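Transcriptional activator PlcR protein (Bacillus thuringiensis, PDB 3U3W) activates transcription of virulence genes by binding DNA as a quorum-sensing regulator that responds to the signal peptide PapR. Local coordinates at residues M232-L246 against A259-M272. Numbering follows the deposited sequence. Where two conformers were deposited one is given.
Sequences MALIGQLYYQRGECL and AYKKASFFFDILEM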
loop_
_atom_site.group_PDB
_atom_site.type_symbol
_atom_site.label_atom_id
_atom_site.label_comp_id
_atom_site.label_asym_id
_atom_site.label_seq_id
_atom_site.Cartn_x
_atom_site.Cartn_y
_atom_site.Cartn_z
ATOM N N MET A 232 5.532 -4.413 -8.914
ATOM C CA MET A 232 5.782 -4.674 -10.332
ATOM C C MET A 232 5.629 -3.388 -11.118
ATOM O O MET A 232 5.763 -3.390 -12.345
ATOM C CB MET A 232 4.708 -5.623 -10.897
ATOM C CG MET A 232 4.894 -7.070 -10.664
ATOM S SD MET A 232 3.862 -8.067 -11.747
ATOM C CE MET A 232 2.270 -7.948 -10.929
ATOM N N ALA A 233 5.276 -2.306 -10.435
ATOM C CA ALA A 233 4.877 -1.086 -11.131
ATOM C C ALA A 233 5.936 -0.586 -12.156
ATOM O O ALA A 233 5.616 -0.267 -13.305
ATOM C CB ALA A 233 4.512 0.007 -10.109
ATOM N N LEU A 234 7.196 -0.547 -11.734
ATOM C CA LEU A 234 8.268 -0.042 -12.575
ATOM C C LEU A 234 9.355 -1.076 -12.845
ATOM O O LEU A 234 10.387 -0.750 -13.430
ATOM C CB LEU A 234 8.884 1.209 -11.935
ATOM C CG LEU A 234 7.958 2.427 -11.925
ATOM C CD1 LEU A 234 8.735 3.642 -11.561
ATOM C CD2 LEU A 234 7.310 2.611 -13.302
ATOM N N ILE A 235 9.128 -2.321 -12.436
ATOM C CA ILE A 235 10.201 -3.321 -12.472
ATOM C C ILE A 235 10.620 -3.679 -13.905
ATOM O O ILE A 235 11.793 -3.915 -14.164
ATOM C CB ILE A 235 9.856 -4.612 -11.652
ATOM C CG1 ILE A 235 11.106 -5.459 -11.436
ATOM C CG2 ILE A 235 8.783 -5.446 -12.352
ATOM C CD1 ILE A 235 11.722 -5.287 -10.102
ATOM N N GLY A 236 9.668 -3.726 -14.830
ATOM C CA GLY A 236 10.004 -3.929 -16.235
ATOM C C GLY A 236 10.909 -2.810 -16.758
ATOM O O GLY A 236 11.979 -3.066 -17.315
ATOM N N GLN A 237 10.484 -1.566 -16.550
ATOM C CA GLN A 237 11.248 -0.398 -16.983
ATOM C C GLN A 237 12.651 -0.420 -16.401
ATOM O O GLN A 237 13.600 -0.076 -17.086
ATOM C CB GLN A 237 10.534 0.906 -16.601
ATOM C CG GLN A 237 9.151 1.050 -17.235
ATOM C CD GLN A 237 8.052 0.377 -16.395
ATOM O OE1 GLN A 237 8.186 -0.778 -15.991
ATOM N NE2 GLN A 237 6.972 1.111 -16.123
ATOM N N LEU A 238 12.765 -0.844 -15.140
ATOM C CA LEU A 238 14.040 -0.897 -14.423
ATOM C C LEU A 238 15.008 -1.902 -15.040
ATOM O O LEU A 238 16.153 -1.566 -15.296
ATOM C CB LEU A 238 13.809 -1.205 -12.938
ATOM C CG LEU A 238 13.258 0.017 -12.177
ATOM C CD1 LEU A 238 12.725 -0.335 -10.788
ATOM C CD2 LEU A 238 14.317 1.125 -12.104
ATOM N N TYR A 239 14.547 -3.123 -15.292
ATOM C CA TYR A 239 15.355 -4.093 -16.015
ATOM C C TYR A 239 15.796 -3.599 -17.375
ATOM O O TYR A 239 16.903 -3.890 -17.797
ATOM C CB TYR A 239 14.627 -5.425 -16.176
ATOM C CG TYR A 239 14.662 -6.226 -14.914
ATOM C CD1 TYR A 239 15.870 -6.621 -14.357
ATOM C CD2 TYR A 239 13.494 -6.554 -14.255
ATOM C CE1 TYR A 239 15.912 -7.339 -13.179
ATOM C CE2 TYR A 239 13.520 -7.266 -13.084
ATOM C CZ TYR A 239 14.732 -7.659 -12.550
ATOM O OH TYR A 239 14.737 -8.375 -11.378
ATOM N N TYR A 240 14.916 -2.879 -18.063
ATOM C CA TYR A 240 15.246 -2.330 -19.362
ATOM C C TYR A 240 16.380 -1.312 -19.161
ATOM O O TYR A 240 17.442 -1.404 -19.789
ATOM C CB TYR A 240 14.002 -1.687 -20.012
ATOM C CG TYR A 240 14.300 -0.998 -21.327
ATOM C CD1 TYR A 240 14.249 -1.700 -22.531
ATOM C CD2 TYR A 240 14.658 0.353 -21.368
ATOM C CE1 TYR A 240 14.544 -1.073 -23.739
ATOM C CE2 TYR A 240 14.943 0.986 -22.576
ATOM C CZ TYR A 240 14.888 0.271 -23.749
ATOM O OH TYR A 240 15.177 0.893 -24.931
ATOM N N GLN A 241 16.157 -0.359 -18.264
ATOM C CA GLN A 241 17.177 0.619 -17.934
ATOM C C GLN A 241 18.510 -0.015 -17.527
ATOM O O GLN A 241 19.577 0.507 -17.849
ATOM C CB GLN A 241 16.701 1.542 -16.824
ATOM C CG GLN A 241 17.593 2.735 -16.679
ATOM C CD GLN A 241 17.690 3.473 -17.986
ATOM O OE1 GLN A 241 16.672 3.814 -18.593
ATOM N NE2 GLN A 241 18.910 3.688 -18.457
ATOM N N ARG A 242 18.450 -1.132 -16.812
ATOM C CA ARG A 242 19.661 -1.779 -16.347
ATOM C C ARG A 242 20.367 -2.436 -17.528
ATOM O O ARG A 242 21.589 -2.393 -17.627
ATOM C CB ARG A 242 19.379 -2.754 -15.199
ATOM C CG ARG A 242 19.603 -4.220 -15.494
ATOM C CD ARG A 242 20.639 -4.879 -14.575
ATOM N NE ARG A 242 20.245 -4.996 -13.168
ATOM C CZ ARG A 242 19.784 -6.112 -12.595
ATOM N NH1 ARG A 242 19.643 -7.209 -13.326
ATOM N NH2 ARG A 242 19.457 -6.136 -11.290
ATOM N N GLY A 243 19.598 -3.002 -18.448
ATOM C CA GLY A 243 20.157 -3.453 -19.711
ATOM C C GLY A 243 20.860 -2.323 -20.473
ATOM O O GLY A 243 21.953 -2.516 -21.006
ATOM N N GLU A 244 20.229 -1.151 -20.536
ATOM C CA GLU A 244 20.842 0.024 -21.155
ATOM C C GLU A 244 22.191 0.345 -20.502
ATOM O O GLU A 244 23.182 0.568 -21.188
ATOM C CB GLU A 244 19.932 1.250 -21.041
ATOM C CG GLU A 244 18.605 1.153 -21.772
ATOM C CD GLU A 244 18.742 1.428 -23.252
ATOM O OE1 GLU A 244 18.635 2.613 -23.650
ATOM O OE2 GLU A 244 18.966 0.463 -24.015
ATOM N N CYS A 245 22.222 0.383 -19.173
ATOM C CA CYS A 245 23.448 0.724 -18.453
ATOM C C CYS A 245 24.529 -0.328 -18.682
ATOM O O CYS A 245 25.683 -0.002 -18.932
ATOM C CB CYS A 245 23.176 0.875 -16.956
ATOM S SG CYS A 245 22.246 2.318 -16.535
ATOM N N LEU A 246 24.126 -1.589 -18.601
ATOM C CA LEU A 246 25.016 -2.714 -18.807
ATOM C C LEU A 246 25.678 -2.660 -20.177
ATOM O O LEU A 246 26.841 -3.037 -20.320
ATOM C CB LEU A 246 24.257 -4.034 -18.631
ATOM C CG LEU A 246 23.769 -4.388 -17.212
ATOM C CD1 LEU A 246 23.253 -5.823 -17.152
ATOM C CD2 LEU A 246 24.858 -4.189 -16.173
ATOM N N ALA A 259 18.975 -8.850 -18.687
ATOM C CA ALA A 259 18.199 -7.715 -18.226
ATOM C C ALA A 259 17.046 -7.443 -19.172
ATOM O O ALA A 259 15.911 -7.265 -18.729
ATOM C CB ALA A 259 19.066 -6.484 -18.057
ATOM N N TYR A 260 17.327 -7.437 -20.473
ATOM C CA TYR A 260 16.291 -7.152 -21.473
ATOM C C TYR A 260 15.194 -8.227 -21.518
ATOM O O TYR A 260 14.024 -7.917 -21.751
ATOM C CB TYR A 260 16.906 -6.953 -22.862
ATOM C CG TYR A 260 17.660 -5.652 -23.058
ATOM C CD1 TYR A 260 17.043 -4.421 -22.827
ATOM C CD2 TYR A 260 18.980 -5.648 -23.500
ATOM C CE1 TYR A 260 17.727 -3.223 -23.013
ATOM C CE2 TYR A 260 19.673 -4.454 -23.695
ATOM C CZ TYR A 260 19.038 -3.247 -23.453
ATOM O OH TYR A 260 19.719 -2.066 -23.640
ATOM N N LYS A 261 15.575 -9.485 -21.288
ATOM C CA LYS A 261 14.609 -10.581 -21.229
ATOM C C LYS A 261 13.658 -10.401 -20.053
ATOM O O LYS A 261 12.443 -10.559 -20.186
ATOM C CB LYS A 261 15.314 -11.935 -21.135
ATOM C CG LYS A 261 15.894 -12.417 -22.460
ATOM C CD LYS A 261 16.860 -13.586 -22.256
ATOM C CE LYS A 261 16.135 -14.876 -21.879
ATOM N NZ LYS A 261 15.409 -14.803 -20.572
ATOM N N LYS A 262 14.217 -10.054 -18.903
ATOM C CA LYS A 262 13.395 -9.777 -17.740
ATOM C C LYS A 262 12.412 -8.633 -18.014
ATOM O O LYS A 262 11.262 -8.687 -17.576
ATOM C CB LYS A 262 14.265 -9.497 -16.515
ATOM C CG LYS A 262 14.973 -10.736 -15.963
ATOM C CD LYS A 262 15.878 -10.341 -14.794
ATOM C CE LYS A 262 16.284 -11.531 -13.931
ATOM N NZ LYS A 262 17.059 -12.561 -14.672
ATOM N N ALA A 263 12.849 -7.610 -18.748
ATOM C CA ALA A 263 11.966 -6.495 -19.084
ATOM C C ALA A 263 10.848 -6.946 -20.001
ATOM O O ALA A 263 9.691 -6.618 -19.778
ATOM C CB ALA A 263 12.744 -5.345 -19.727
ATOM N N SER A 264 11.217 -7.695 -21.038
ATOM C CA SER A 264 10.265 -8.259 -21.999
ATOM C C SER A 264 9.224 -9.159 -21.315
ATOM O O SER A 264 8.040 -9.127 -21.655
ATOM C CB SER A 264 11.010 -9.037 -23.094
ATOM O OG SER A 264 10.126 -9.522 -24.095
ATOM N N PHE A 265 9.668 -9.950 -20.344
ATOM C CA PHE A 265 8.741 -10.694 -19.514
ATOM C C PHE A 265 7.672 -9.791 -18.890
ATOM O O PHE A 265 6.481 -10.042 -19.060
ATOM C CB PHE A 265 9.470 -11.478 -18.420
ATOM C CG PHE A 265 8.565 -12.415 -17.645
ATOM C CD1 PHE A 265 7.800 -11.944 -16.581
ATOM C CD2 PHE A 265 8.465 -13.758 -17.992
ATOM C CE1 PHE A 265 6.955 -12.792 -15.874
ATOM C CE2 PHE A 265 7.634 -14.612 -17.280
ATOM C CZ PHE A 265 6.877 -14.125 -16.219
ATOM N N PHE A 266 8.081 -8.755 -18.162
ATOM C CA PHE A 266 7.110 -7.895 -17.482
ATOM C C PHE A 266 6.234 -7.111 -18.431
ATOM O O PHE A 266 5.034 -6.980 -18.191
ATOM C CB PHE A 266 7.779 -6.957 -16.479
ATOM C CG PHE A 266 8.237 -7.656 -15.249
ATOM C CD1 PHE A 266 7.316 -8.087 -14.297
ATOM C CD2 PHE A 266 9.577 -7.923 -15.048
ATOM C CE1 PHE A 266 7.735 -8.771 -13.158
ATOM C CE2 PHE A 266 10.004 -8.598 -13.908
ATOM C CZ PHE A 266 9.077 -9.029 -12.967
ATOM N N PHE A 267 6.818 -6.603 -19.514
ATOM C CA PHE A 267 6.016 -5.886 -20.505
ATOM C C PHE A 267 4.906 -6.776 -21.068
ATOM O O PHE A 267 3.786 -6.318 -21.284
ATOM C CB PHE A 267 6.882 -5.281 -21.622
ATOM C CG PHE A 267 7.834 -4.218 -21.138
ATOM C CD1 PHE A 267 7.669 -3.641 -19.885
ATOM C CD2 PHE A 267 8.899 -3.807 -21.921
ATOM C CE1 PHE A 267 8.544 -2.671 -19.426
ATOM C CE2 PHE A 267 9.788 -2.840 -21.466
ATOM C CZ PHE A 267 9.610 -2.274 -20.219
ATOM N N ASP A 268 5.230 -8.044 -21.306
ATOM C CA ASP A 268 4.250 -9.003 -21.797
ATOM C C ASP A 268 3.108 -9.163 -20.806
ATOM O O ASP A 268 1.982 -8.734 -21.061
ATOM C CB ASP A 268 4.901 -10.363 -22.064
ATOM C CG ASP A 268 3.881 -11.438 -22.425
ATOM O OD1 ASP A 268 3.201 -11.279 -23.463
ATOM O OD2 ASP A 268 3.761 -12.439 -21.675
ATOM N N ILE A 269 3.404 -9.772 -19.665
ATOM C CA ILE A 269 2.360 -10.078 -18.686
ATOM C C ILE A 269 1.597 -8.860 -18.167
ATOM O O ILE A 269 0.427 -8.980 -17.809
ATOM C CB ILE A 269 2.859 -10.918 -17.482
ATOM C CG1 ILE A 269 3.649 -10.055 -16.509
ATOM C CG2 ILE A 269 3.665 -12.119 -17.942
ATOM C CD1 ILE A 269 3.417 -10.425 -15.070
ATOM N N LEU A 270 2.236 -7.693 -18.114
ATOM C CA LEU A 270 1.515 -6.489 -17.691
ATOM C C LEU A 270 0.827 -5.786 -18.867
ATOM O O LEU A 270 0.188 -4.745 -18.698
ATOM C CB LEU A 270 2.415 -5.535 -16.908
ATOM C CG LEU A 270 2.800 -6.037 -15.513
ATOM C CD1 LEU A 270 3.737 -5.055 -14.789
ATOM C CD2 LEU A 270 1.541 -6.307 -14.687
ATOM N N GLU A 271 0.963 -6.380 -20.051
ATOM C CA GLU A 271 0.356 -5.857 -21.277
ATOM C C GLU A 271 0.777 -4.419 -21.595
ATOM O O GLU A 271 -0.049 -3.612 -22.019
ATOM C CB GLU A 271 -1.173 -5.966 -21.212
ATOM C CG GLU A 271 -1.690 -7.400 -21.301
ATOM C CD GLU A 271 -3.170 -7.517 -20.965
ATOM O OE1 GLU A 271 -3.487 -7.816 -19.793
ATOM O OE2 GLU A 271 -4.013 -7.315 -21.869
ATOM N N MET A 272 2.056 -4.106 -21.385
ATOM C CA MET A 272 2.576 -2.760 -21.646
ATOM C C MET A 272 2.987 -2.620 -23.117
ATOM O O MET A 272 4.176 -2.636 -23.448
ATOM C CB MET A 272 3.753 -2.456 -20.714
ATOM C CG MET A 272 3.385 -2.405 -19.235
ATOM S SD MET A 272 4.801 -2.498 -18.099
ATOM C CE MET A 272 4.004 -2.051 -16.564
#
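Gly236 and Ala263 mark the tight centre of this helix pair, their CA atoms 4.3 Å apart, and a second glycine, Gly243, faces Ala259. The axes of helices 235-246 and 259-269 close to 7.5 Å at 158°, with side chains directly against both glycines: Phe266 CB lies 3.8 Å from Gly236 CA, and the Tyr260 ring faces Gly243 CA. Ala259 enters as a knob among Tyr239, Arg242, Gly243 and Leu246, and the Tyr239 side chain fits among Ala259, Lys262, Ala263 and Phe266, with Lys262 CD over one ring face. Ile235 CG2 stands 3.4 Å from the Phe266 ring centroid and 4° off its normal, an almost axial CH-pi contact. Tyr260, its CG anti to the carbonyl carbon (chi1 -73°), turns an edge to the Tyr240 face, an offset edge-to-face pair with centroids 5.6 Å apart. Tyr260 OH donates to the anti lone pair of Glu244 OE2 at 2.7 Å; OE2 also salt-bridges Arg247 and Lys282.

Leu270 and Met272 are partly exposed, and Met272 CE approaches Ala233 O only to 4.0 Å. Lys262 directs its amine away, to Asp258. Phe266 meets Phe265 of the second subunit; Gln237, Tyr240 and Phe267 touch the bound peptide. Such packing is consistent with antiparallel helical hairpins of the TPR-like RNPP family C-terminal domain.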